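Local atomic coordinates of cytochrome C (Marichromatium purpuratum 984, PDB entry 5LO9), a protein that probably oxidises thiosulfate to tetrathionate, and may run the reverse reduction, passing electrons along a series of c-type hemes. Residues E115-P119 with R173-E178; M164-V170 with P451-V456. All coordinates share one frame; numbering follows the deposited sequence.

Contact 1: E115-P119 with R173-E178. With PGO (S-1,2-propanediol), chain P.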
ATOM      1  N   GLU A 115      24.486 -13.864  -4.013  1.00 44.36           N
ATOM      2  CA  GLU A 115      25.793 -14.340  -3.592  1.00 45.02           C
ATOM      3  C   GLU A 115      26.847 -14.380  -4.705  1.00 48.68           C
ATOM      4  O   GLU A 115      28.046 -14.318  -4.407  1.00 50.25           O
ATOM      5  CB  GLU A 115      25.643 -15.727  -2.988  1.00 44.97           C
ATOM      6  CG  GLU A 115      24.657 -15.757  -1.797  1.00 51.40           C
ATOM      7  CD  GLU A 115      24.916 -14.681  -0.736  1.00 64.29           C
ATOM      8  OE1 GLU A 115      26.081 -14.524  -0.275  1.00 68.39           O
ATOM      9  OE2 GLU A 115      23.920 -14.023  -0.328  1.00 70.10           O
ATOM     10  N   ARG A 116      26.456 -14.464  -5.975  1.00 45.96           N
ATOM     11  CA  ARG A 116      27.441 -14.617  -7.036  1.00 44.05           C
ATOM     12  C   ARG A 116      27.278 -13.643  -8.210  1.00 42.38           C
ATOM     13  O   ARG A 116      27.996 -13.785  -9.210  1.00 39.40           O
ATOM     14  CB  ARG A 116      27.417 -16.061  -7.540  1.00 39.00           C
ATOM     15  CG  ARG A 116      27.848 -17.040  -6.491  1.00 36.77           C
ATOM     16  CD  ARG A 116      27.798 -18.486  -7.002  1.00 32.87           C
ATOM     17  NE  ARG A 116      26.569 -19.152  -6.623  1.00 38.30           N
ATOM     18  CZ  ARG A 116      26.289 -20.420  -6.874  1.00 41.05           C
ATOM     19  NH1 ARG A 116      27.138 -21.188  -7.540  1.00 41.02           N
ATOM     20  NH2 ARG A 116      25.132 -20.903  -6.487  1.00 37.33           N
ATOM     21  N   ASP A 117      26.379 -12.658  -8.132  1.00 37.51           N
ATOM     22  CA  ASP A 117      26.191 -11.707  -9.243  1.00 41.78           C
ATOM     23  C   ASP A 117      25.965 -12.456 -10.559  1.00 36.34           C
ATOM     24  O   ASP A 117      26.376 -12.021 -11.632  1.00 36.53           O
ATOM     25  CB  ASP A 117      27.387 -10.743  -9.361  1.00 34.17           C
ATOM     26  CG  ASP A 117      27.584  -9.875  -8.112  1.00 47.24           C
ATOM     27  OD1 ASP A 117      26.602  -9.244  -7.654  1.00 45.09           O
ATOM     28  OD2 ASP A 117      28.710  -9.849  -7.550  1.00 54.90           O
ATOM     29  N   LEU A 118      25.299 -13.595 -10.476  1.00 33.46           N
ATOM     30  CA  LEU A 118      25.209 -14.545 -11.565  1.00 36.77           C
ATOM     31  C   LEU A 118      23.812 -14.532 -12.169  1.00 38.01           C
ATOM     32  O   LEU A 118      22.857 -14.905 -11.476  1.00 44.71           O
ATOM     33  CB  LEU A 118      25.527 -15.933 -11.034  1.00 39.94           C
ATOM     34  CG  LEU A 118      25.381 -17.099 -12.003  1.00 47.47           C
ATOM     35  CD1 LEU A 118      26.395 -16.995 -13.152  1.00 45.38           C
ATOM     36  CD2 LEU A 118      25.570 -18.392 -11.221  1.00 51.03           C
ATOM     37  N   PRO A 119      23.618 -14.130 -13.417  1.00 38.86           N
ATOM     38  CA  PRO A 119      22.273 -14.180 -14.012  1.00 42.32           C
ATOM     39  C   PRO A 119      21.811 -15.615 -14.258  1.00 40.82           C
ATOM     40  O   PRO A 119      22.603 -16.557 -14.306  1.00 37.80           O
ATOM     41  CB  PRO A 119      22.448 -13.443 -15.338  1.00 42.87           C
ATOM     42  CG  PRO A 119      23.758 -12.685 -15.198  1.00 44.01           C
ATOM     43  CD  PRO A 119      24.597 -13.528 -14.325  1.00 38.58           C
ATOM     44  N   ARG A 173      31.837 -19.779 -11.425  1.00 37.65           N
ATOM     45  CA  ARG A 173      30.998 -19.465 -10.288  1.00 37.33           C
ATOM     46  C   ARG A 173      30.090 -20.634  -9.902  1.00 42.52           C
ATOM     47  O   ARG A 173      29.232 -20.484  -9.028  1.00 44.30           O
ATOM     48  CB  ARG A 173      30.199 -18.205 -10.623  1.00 38.89           C
ATOM     49  CG  ARG A 173      31.112 -17.005 -10.924  1.00 32.68           C
ATOM     50  CD  ARG A 173      30.351 -15.737 -11.196  1.00 39.85           C
ATOM     51  NE  ARG A 173      31.167 -14.725 -11.859  1.00 39.78           N
ATOM     52  CZ  ARG A 173      30.843 -13.438 -11.951  1.00 40.44           C
ATOM     53  NH1 ARG A 173      29.726 -12.974 -11.426  1.00 42.91           N
ATOM     54  NH2 ARG A 173      31.651 -12.598 -12.551  1.00 40.93           N
ATOM     55  N   LEU A 174      30.270 -21.791 -10.529  1.00 42.52           N
ATOM     56  CA  LEU A 174      29.506 -22.996 -10.242  1.00 43.09           C
ATOM     57  C   LEU A 174      30.405 -24.052  -9.603  1.00 45.92           C
ATOM     58  O   LEU A 174      31.581 -24.176  -9.972  1.00 53.09           O
ATOM     59  CB  LEU A 174      28.908 -23.573 -11.522  1.00 42.71           C
ATOM     60  CG  LEU A 174      28.063 -22.676 -12.410  1.00 45.99           C
ATOM     61  CD1 LEU A 174      27.675 -23.393 -13.724  1.00 43.54           C
ATOM     62  CD2 LEU A 174      26.863 -22.266 -11.654  1.00 42.26           C
ATOM     63  N   ASP A 175      29.851 -24.816  -8.650  1.00 48.31           N
ATOM     64  CA  ASP A 175      30.537 -25.975  -8.092  1.00 42.66           C
ATOM     65  C   ASP A 175      30.117 -27.234  -8.869  1.00 42.46           C
ATOM     66  O   ASP A 175      29.218 -27.205  -9.708  1.00 45.82           O
ATOM     67  CB  ASP A 175      30.308 -26.089  -6.558  1.00 41.99           C
ATOM     68  CG  ASP A 175      28.870 -26.444  -6.150  1.00 61.81           C
ATOM     69  OD1 ASP A 175      28.211 -27.262  -6.847  1.00 64.06           O
ATOM     70  OD2 ASP A 175      28.430 -25.965  -5.061  1.00 64.29           O
ATOM     71  N   ALA A 176      30.837 -28.332  -8.634  1.00 46.53           N
ATOM     72  CA  ALA A 176      30.628 -29.559  -9.405  1.00 45.63           C
ATOM     73  C   ALA A 176      29.177 -30.040  -9.358  1.00 55.79           C
ATOM     74  O   ALA A 176      28.643 -30.528 -10.368  1.00 42.23           O
ATOM     75  CB  ALA A 176      31.533 -30.649  -8.845  1.00 47.66           C
ATOM     76  N   ASP A 177      28.552 -29.991  -8.166  1.00 50.22           N
ATOM     77  CA  ASP A 177      27.172 -30.447  -8.031  1.00 46.21           C
ATOM     78  C   ASP A 177      26.249 -29.623  -8.904  1.00 49.62           C
ATOM     79  O   ASP A 177      25.391 -30.168  -9.616  1.00 49.14           O
ATOM     80  CB  ASP A 177      26.728 -30.392  -6.562  1.00 60.55           C
ATOM     81  CG  ASP A 177      27.318 -31.542  -5.724  1.00 76.69           C
ATOM     82  OD1 ASP A 177      28.096 -32.373  -6.282  1.00 61.68           O
ATOM     83  OD2 ASP A 177      26.993 -31.615  -4.508  1.00 73.95           O
ATOM     84  N   GLU A 178      26.452 -28.307  -8.914  1.00 47.88           N
ATOM     85  CA  GLU A 178      25.576 -27.456  -9.705  1.00 48.84           C
ATOM     86  C   GLU A 178      25.754 -27.744 -11.184  1.00 44.21           C
ATOM     87  O   GLU A 178      24.776 -27.734 -11.938  1.00 39.77           O
ATOM     88  CB  GLU A 178      25.846 -25.986  -9.383  1.00 44.66           C
ATOM     89  CG  GLU A 178      25.323 -25.579  -8.024  1.00 37.34           C
ATOM     90  CD  GLU A 178      25.964 -24.314  -7.494  1.00 47.51           C
ATOM     91  OE1 GLU A 178      27.107 -24.025  -7.895  1.00 48.67           O
ATOM     92  OE2 GLU A 178      25.353 -23.621  -6.654  1.00 45.56           O
TER
HETATM   93  C1  PGO P1014      34.921 -23.906  -9.956  0.78 77.89           C
HETATM   94  C2  PGO P1014      36.327 -23.286  -9.924  0.78 86.89           C
HETATM   95  C3  PGO P1014      36.453 -22.240  -8.790  0.78 86.51           C
HETATM   96  O1  PGO P1014      34.662 -24.553 -11.218  0.78 65.35           O
HETATM   97  O2  PGO P1014      36.641 -22.755 -11.237  0.78 75.61           O

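Contact 2: M164-V170 with P451-V456. With HEC (heme c), chain D.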
ATOM      1  N   MET A 164      33.527 -11.631 -24.527  1.00 40.07           N
ATOM      2  CA  MET A 164      33.534 -11.030 -23.188  1.00 40.24           C
ATOM      3  C   MET A 164      33.811 -12.043 -22.094  1.00 43.75           C
ATOM      4  O   MET A 164      33.536 -11.769 -20.916  1.00 44.29           O
ATOM      5  CB  MET A 164      32.225 -10.298 -22.896  1.00 43.92           C
ATOM      6  CG  MET A 164      31.806  -9.327 -23.983  1.00 47.79           C
ATOM      7  SD  MET A 164      30.221  -8.459 -23.679  1.00 54.80           S
ATOM      8  CE  MET A 164      30.746  -7.053 -22.659  1.00 47.05           C
ATOM      9  N   ALA A 165      34.338 -13.212 -22.468  1.00 41.38           N
ATOM     10  CA  ALA A 165      34.703 -14.259 -21.516  1.00 41.74           C
ATOM     11  C   ALA A 165      33.500 -14.712 -20.691  1.00 47.32           C
ATOM     12  O   ALA A 165      33.638 -15.203 -19.562  1.00 44.87           O
ATOM     13  CB  ALA A 165      35.818 -13.766 -20.596  1.00 42.36           C
ATOM     14  N   LEU A 166      32.313 -14.620 -21.281  1.00 40.73           N
ATOM     15  CA  LEU A 166      31.096 -14.720 -20.487  1.00 37.45           C
ATOM     16  C   LEU A 166      30.978 -16.091 -19.820  1.00 39.03           C
ATOM     17  O   LEU A 166      30.606 -16.182 -18.636  1.00 34.88           O
ATOM     18  CB  LEU A 166      29.883 -14.409 -21.372  1.00 35.62           C
ATOM     19  CG  LEU A 166      29.766 -12.978 -21.924  1.00 39.55           C
ATOM     20  CD1 LEU A 166      28.537 -12.863 -22.808  1.00 38.85           C
ATOM     21  CD2 LEU A 166      29.725 -11.945 -20.815  1.00 41.79           C
ATOM     22  N   MET A 167      31.275 -17.169 -20.564  1.00 31.94           N
ATOM     23  CA  MET A 167      31.081 -18.504 -20.028  1.00 37.49           C
ATOM     24  C   MET A 167      32.229 -18.939 -19.160  1.00 40.78           C
ATOM     25  O   MET A 167      32.065 -19.850 -18.352  1.00 43.30           O
ATOM     26  CB  MET A 167      30.890 -19.552 -21.121  1.00 39.76           C
ATOM     27  CG  MET A 167      29.448 -19.657 -21.653  1.00 39.93           C
ATOM     28  SD  MET A 167      28.202 -19.877 -20.379  1.00 38.41           S
ATOM     29  CE  MET A 167      28.636 -21.438 -19.663  1.00 40.00           C
ATOM     30  N   GLY A 168      33.386 -18.310 -19.275  1.00 39.95           N
ATOM     31  CA  GLY A 168      34.391 -18.570 -18.270  1.00 42.03           C
ATOM     32  C   GLY A 168      33.956 -18.027 -16.936  1.00 37.26           C
ATOM     33  O   GLY A 168      34.089 -18.693 -15.911  1.00 40.30           O
ATOM     34  N   ALA A 169      33.369 -16.837 -16.950  1.00 35.82           N
ATOM     35  CA  ALA A 169      32.866 -16.261 -15.717  1.00 41.73           C
ATOM     36  C   ALA A 169      31.705 -17.086 -15.161  1.00 43.03           C
ATOM     37  O   ALA A 169      31.622 -17.330 -13.957  1.00 40.17           O
ATOM     38  CB  ALA A 169      32.451 -14.818 -15.967  1.00 43.96           C
ATOM     39  N   VAL A 170      30.814 -17.570 -16.008  1.00 43.55           N
ATOM     40  CA  VAL A 170      29.729 -18.379 -15.481  1.00 34.54           C
ATOM     41  C   VAL A 170      30.270 -19.676 -14.898  1.00 38.38           C
ATOM     42  O   VAL A 170      29.892 -20.090 -13.798  1.00 39.43           O
ATOM     43  CB  VAL A 170      28.687 -18.646 -16.570  1.00 36.66           C
ATOM     44  CG1 VAL A 170      27.710 -19.717 -16.100  1.00 39.89           C
ATOM     45  CG2 VAL A 170      27.990 -17.358 -16.899  1.00 39.38           C
ATOM     46  N   PRO A 451      27.570  -4.117 -18.471  1.00 36.86           N
ATOM     47  CA  PRO A 451      26.898  -5.332 -18.957  1.00 43.02           C
ATOM     48  C   PRO A 451      26.372  -6.295 -17.921  1.00 32.29           C
ATOM     49  O   PRO A 451      26.972  -6.421 -16.874  1.00 35.62           O
ATOM     50  CB  PRO A 451      27.979  -6.028 -19.757  1.00 36.94           C
ATOM     51  CG  PRO A 451      28.864  -4.951 -20.200  1.00 42.05           C
ATOM     52  CD  PRO A 451      28.920  -4.008 -19.007  1.00 45.54           C
ATOM     53  N   LEU A 452      25.307  -7.009 -18.298  1.00 35.78           N
ATOM     54  CA  LEU A 452      24.589  -7.945 -17.433  1.00 39.90           C
ATOM     55  C   LEU A 452      25.502  -8.713 -16.489  1.00 38.01           C
ATOM     56  O   LEU A 452      25.342  -8.648 -15.263  1.00 43.91           O
ATOM     57  CB  LEU A 452      23.833  -8.932 -18.312  1.00 32.81           C
ATOM     58  CG  LEU A 452      22.965  -9.935 -17.624  1.00 36.91           C
ATOM     59  CD1 LEU A 452      21.759  -9.239 -17.019  1.00 39.54           C
ATOM     60  CD2 LEU A 452      22.607 -10.977 -18.677  1.00 43.92           C
ATOM     61  N   LEU A 453      26.494  -9.395 -17.058  1.00 42.06           N
ATOM     62  CA  LEU A 453      27.486 -10.153 -16.308  1.00 31.72           C
ATOM     63  C   LEU A 453      28.732  -9.304 -16.153  1.00 30.66           C
ATOM     64  O   LEU A 453      29.225  -8.725 -17.124  1.00 39.08           O
ATOM     65  CB  LEU A 453      27.817 -11.464 -17.018  1.00 29.84           C
ATOM     66  CG  LEU A 453      28.717 -12.467 -16.319  1.00 42.98           C
ATOM     67  CD1 LEU A 453      28.262 -12.742 -14.899  1.00 40.37           C
ATOM     68  CD2 LEU A 453      28.784 -13.766 -17.170  1.00 41.26           C
ATOM     69  N   ASP A 454      29.240  -9.239 -14.932  1.00 39.56           N
ATOM     70  CA  ASP A 454      30.260  -8.254 -14.612  1.00 43.09           C
ATOM     71  C   ASP A 454      31.667  -8.717 -14.991  1.00 40.22           C
ATOM     72  O   ASP A 454      32.594  -8.579 -14.190  1.00 47.52           O
ATOM     73  CB  ASP A 454      30.226  -7.848 -13.125  1.00 40.07           C
ATOM     74  CG  ASP A 454      30.383  -9.009 -12.173  1.00 43.86           C
ATOM     75  OD1 ASP A 454      30.264 -10.188 -12.558  1.00 44.39           O
ATOM     76  OD2 ASP A 454      30.682  -8.709 -11.013  1.00 47.31           O
ATOM     77  N   THR A 455      31.858  -9.248 -16.197  1.00 38.20           N
ATOM     78  CA  THR A 455      33.218  -9.375 -16.706  1.00 43.93           C
ATOM     79  C   THR A 455      33.803  -8.016 -17.044  1.00 51.29           C
ATOM     80  O   THR A 455      35.034  -7.842 -17.043  1.00 63.71           O
ATOM     81  CB  THR A 455      33.254 -10.215 -17.962  1.00 37.37           C
ATOM     82  OG1 THR A 455      32.501  -9.538 -18.964  1.00 51.84           O
ATOM     83  CG2 THR A 455      32.672 -11.582 -17.716  1.00 41.31           C
ATOM     84  N   VAL A 456      32.929  -7.048 -17.276  1.00 42.83           N
ATOM     85  CA  VAL A 456      33.279  -5.676 -17.609  1.00 48.10           C
ATOM     86  C   VAL A 456      32.487  -4.761 -16.695  1.00 43.09           C
ATOM     87  O   VAL A 456      31.278  -4.943 -16.530  1.00 46.26           O
ATOM     88  CB  VAL A 456      32.943  -5.366 -19.084  1.00 42.14           C
ATOM     89  CG1 VAL A 456      33.369  -3.963 -19.431  1.00 44.97           C
ATOM     90  CG2 VAL A 456      33.585  -6.412 -20.014  1.00 42.69           C
TER
HETATM   91 FE   HEC D1002      26.098 -20.033 -21.429  1.00 44.81          FE
HETATM   92  CHA HEC D1002      27.483 -21.291 -24.369  1.00 35.44           C
HETATM   93  CHB HEC D1002      25.830 -23.294 -20.174  1.00 32.87           C
HETATM   94  CHC HEC D1002      24.575 -18.807 -18.538  1.00 32.20           C
HETATM   95  CHD HEC D1002      26.630 -16.780 -22.555  1.00 36.95           C
HETATM   96  NA  HEC D1002      26.565 -21.933 -22.157  1.00 42.46           N
HETATM   97  C1A HEC D1002      27.099 -22.222 -23.336  1.00 32.16           C
HETATM   98  C2A HEC D1002      27.333 -23.661 -23.550  1.00 36.76           C
HETATM   99  C3A HEC D1002      26.862 -24.260 -22.299  1.00 45.70           C
HETATM  100  C4A HEC D1002      26.402 -23.089 -21.504  1.00 43.99           C
HETATM  101  CMA HEC D1002      26.859 -25.723 -21.954  1.00 37.15           C
HETATM  102  CAA HEC D1002      27.912 -24.385 -24.740  1.00 40.19           C
HETATM  103  CBA HEC D1002      26.787 -24.782 -25.682  1.00 35.92           C
HETATM  104  CGA HEC D1002      27.316 -25.579 -26.853  1.00 37.80           C
HETATM  105  O1A HEC D1002      26.553 -25.800 -27.817  1.00 32.71           O
HETATM  106  O2A HEC D1002      28.499 -25.990 -26.807  1.00 40.05           O
HETATM  107  NB  HEC D1002      25.341 -20.892 -19.684  1.00 34.36           N
HETATM  108  C1B HEC D1002      25.317 -22.189 -19.369  1.00 35.47           C
HETATM  109  C2B HEC D1002      24.700 -22.455 -18.043  1.00 35.37           C
HETATM  110  C3B HEC D1002      24.348 -21.115 -17.560  1.00 35.03           C
HETATM  111  C4B HEC D1002      24.794 -20.239 -18.655  1.00 33.65           C
HETATM  112  CMB HEC D1002      24.516 -23.789 -17.376  1.00 42.35           C
HETATM  113  CAB HEC D1002      23.673 -20.696 -16.285  1.00 38.77           C
HETATM  114  CBB HEC D1002      24.443 -21.214 -15.105  1.00 35.58           C
HETATM  115  NC  HEC D1002      25.667 -18.140 -20.683  1.00 34.68           N
HETATM  116  C1C HEC D1002      25.046 -17.859 -19.544  1.00 33.51           C
HETATM  117  C2C HEC D1002      24.872 -16.411 -19.313  1.00 34.95           C
HETATM  118  C3C HEC D1002      25.495 -15.789 -20.489  1.00 32.72           C
HETATM  119  C4C HEC D1002      25.954 -16.973 -21.262  1.00 33.58           C
HETATM  120  CMC HEC D1002      24.223 -15.787 -18.116  1.00 36.25           C
HETATM  121  CAC HEC D1002      25.608 -14.341 -20.909  1.00 30.56           C
HETATM  122  CBC HEC D1002      25.955 -13.314 -19.868  1.00 36.96           C
HETATM  123  ND  HEC D1002      26.905 -19.187 -23.144  1.00 34.27           N
HETATM  124  C1D HEC D1002      27.052 -17.897 -23.397  1.00 32.11           C
HETATM  125  C2D HEC D1002      27.676 -17.632 -24.708  1.00 29.41           C
HETATM  126  C3D HEC D1002      27.928 -18.940 -25.264  1.00 28.85           C
HETATM  127  C4D HEC D1002      27.403 -19.839 -24.198  1.00 38.73           C
HETATM  128  CMD HEC D1002      27.996 -16.323 -25.313  1.00 29.56           C
HETATM  129  CAD HEC D1002      28.563 -19.257 -26.596  1.00 39.77           C
HETATM  130  CBD HEC D1002      30.069 -19.515 -26.452  1.00 39.29           C
HETATM  131  CGD HEC D1002      30.767 -19.553 -27.796  1.00 42.14           C
HETATM  132  O1D HEC D1002      31.622 -20.450 -27.935  1.00 42.81           O
HETATM  133  O2D HEC D1002      30.467 -18.727 -28.701  1.00 43.59           O

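Contact 1: E115-P119 with R173-E178
Arg116 and Glu178 meet head-on, guanidinium to carboxylate, in a two-pronged salt bridge with their planes only 16° apart. Arg116 NH2 reaches Glu178 OE2 at 2.7 Å and Arg116 NH1 reaches Glu178 OE1 at 2.9 Å, both on the syn side of the carboxylate. A bend at chi3 (-97°) in the otherwise extended arginine turns its guanidinium so that NH1 also meets the backbone Arg173 O, 2.7 Å away, in the plane of that carbonyl. Arg173 answers in kind: its NH1 gives a bond to Arg116 O at 2.9 Å, while Arg173 NH2 is engaged by Asp454 in a salt bridge. Glutamate suits its place because it works twice. Asp175 N donates to Glu178 OE1 (3.0 Å) and Glu178 N to Asp175 OD1, the reciprocal pair of a capping box at the start of helix 176-187. The close-packed part is apolar. There buried Leu118 sets its CD2 against Leu174 CD2 at 4.1 Å, and Leu107 of helix 102-110 touches both leucines as well as Arg116 and Glu178. The rest is looser, for the contact lies at the surface: Arg116 and Arg173 are partly exposed, and a propanediol, probably from the crystallisation liquor, makes a weak bond of 3.3 Å from its O1 to Leu174 O. A leucine in place of Arg116 would probably leave the Glu178 carboxylate without its charged mate and Arg173 O without a donor. With Asp112 also bridging Arg116 NE, the guanidinium lies between two acids, which is likely to favour the ionised forms and to tie segment 115-119 electrostatically to the beginning of helix 176-187.

Contact 2: M164-V170 with P451-V456
Thr455 and Met164 are brought together by one torsion in each side chain. In Thr455, chi1 of 63° places OG1 between the backbone N and the carbonyl carbon, from where the hydroxyl donates to Met164 O at 3.1 Å, in the carbonyl plane; the same rotation sends CG2 to the methyl of Ala169. In Met164 the chain runs straight to the sulfur and then bends at chi3 (85°), carrying CE to Pro451 CG at 3.7 Å and against Val456 CG2, crossing both side chains at about a right angle. A flexible methionine fits here, since its terminal methyl can bridge a rigid proline ring and a branched valine. Deeper in, Leu453 packs its CD2 against the helix, 3.7 Å from Val170 CG2, the two side chains crossing at about a right angle, and 4.0 Å from Ala169 CB, with Leu166 CD2 on its flank. The small alanine leaves space for both Leu453 and Thr455 against the helix. Leu166, Val170 and Leu453 also press on heme c: Leu166 CD1 touches the heme CAC at 3.8 Å, Val170 CG1 the heme CBB, and Leu453 CB the heme CBC at 3.9 Å. Met167, on the same short helix, points away from 451-456 and binds the iron through SD at 2.4 Å; His125 is the other axial ligand, the His/Met pair familiar from class I cytochromes c. Pro451, which follows a cis peptide bond, Met164 and Leu452 touch a second heme, whose iron is bound by neighbouring Met450. Apart from the Thr455 hydroxyl bond, the contact is largely apolar: the helix that carries Met167 meets the loop that follows Met450 in a layer joining the surroundings of two hemes, consistent with their belonging to one electron-transfer series.

Overall arrangement
Contacts 1 and 2 lie 13 Å apart, centre to centre, on the same side of the chain's centre, and they touch directly. Arg173 of contact 1 sends NH2 to Asp454 OD1 of contact 2 in a 2.8 Å salt bridge, and Pro119 CG packs on Leu452 CG at 3.8 Å. Helix 166-171, which carries the iron ligand Met167, is followed in the chain by helix 176-187, so contact 1 lies just beyond the ligand in sequence; the side chain of Leu174 is about 6 Å from that of Met167. Contact 2 spans two hemes. The thiosulfate pocket, with Cys330 and Arg326, belongs to neither contact; the heme neighbours of contact 2 are consistent with a place along the electron path.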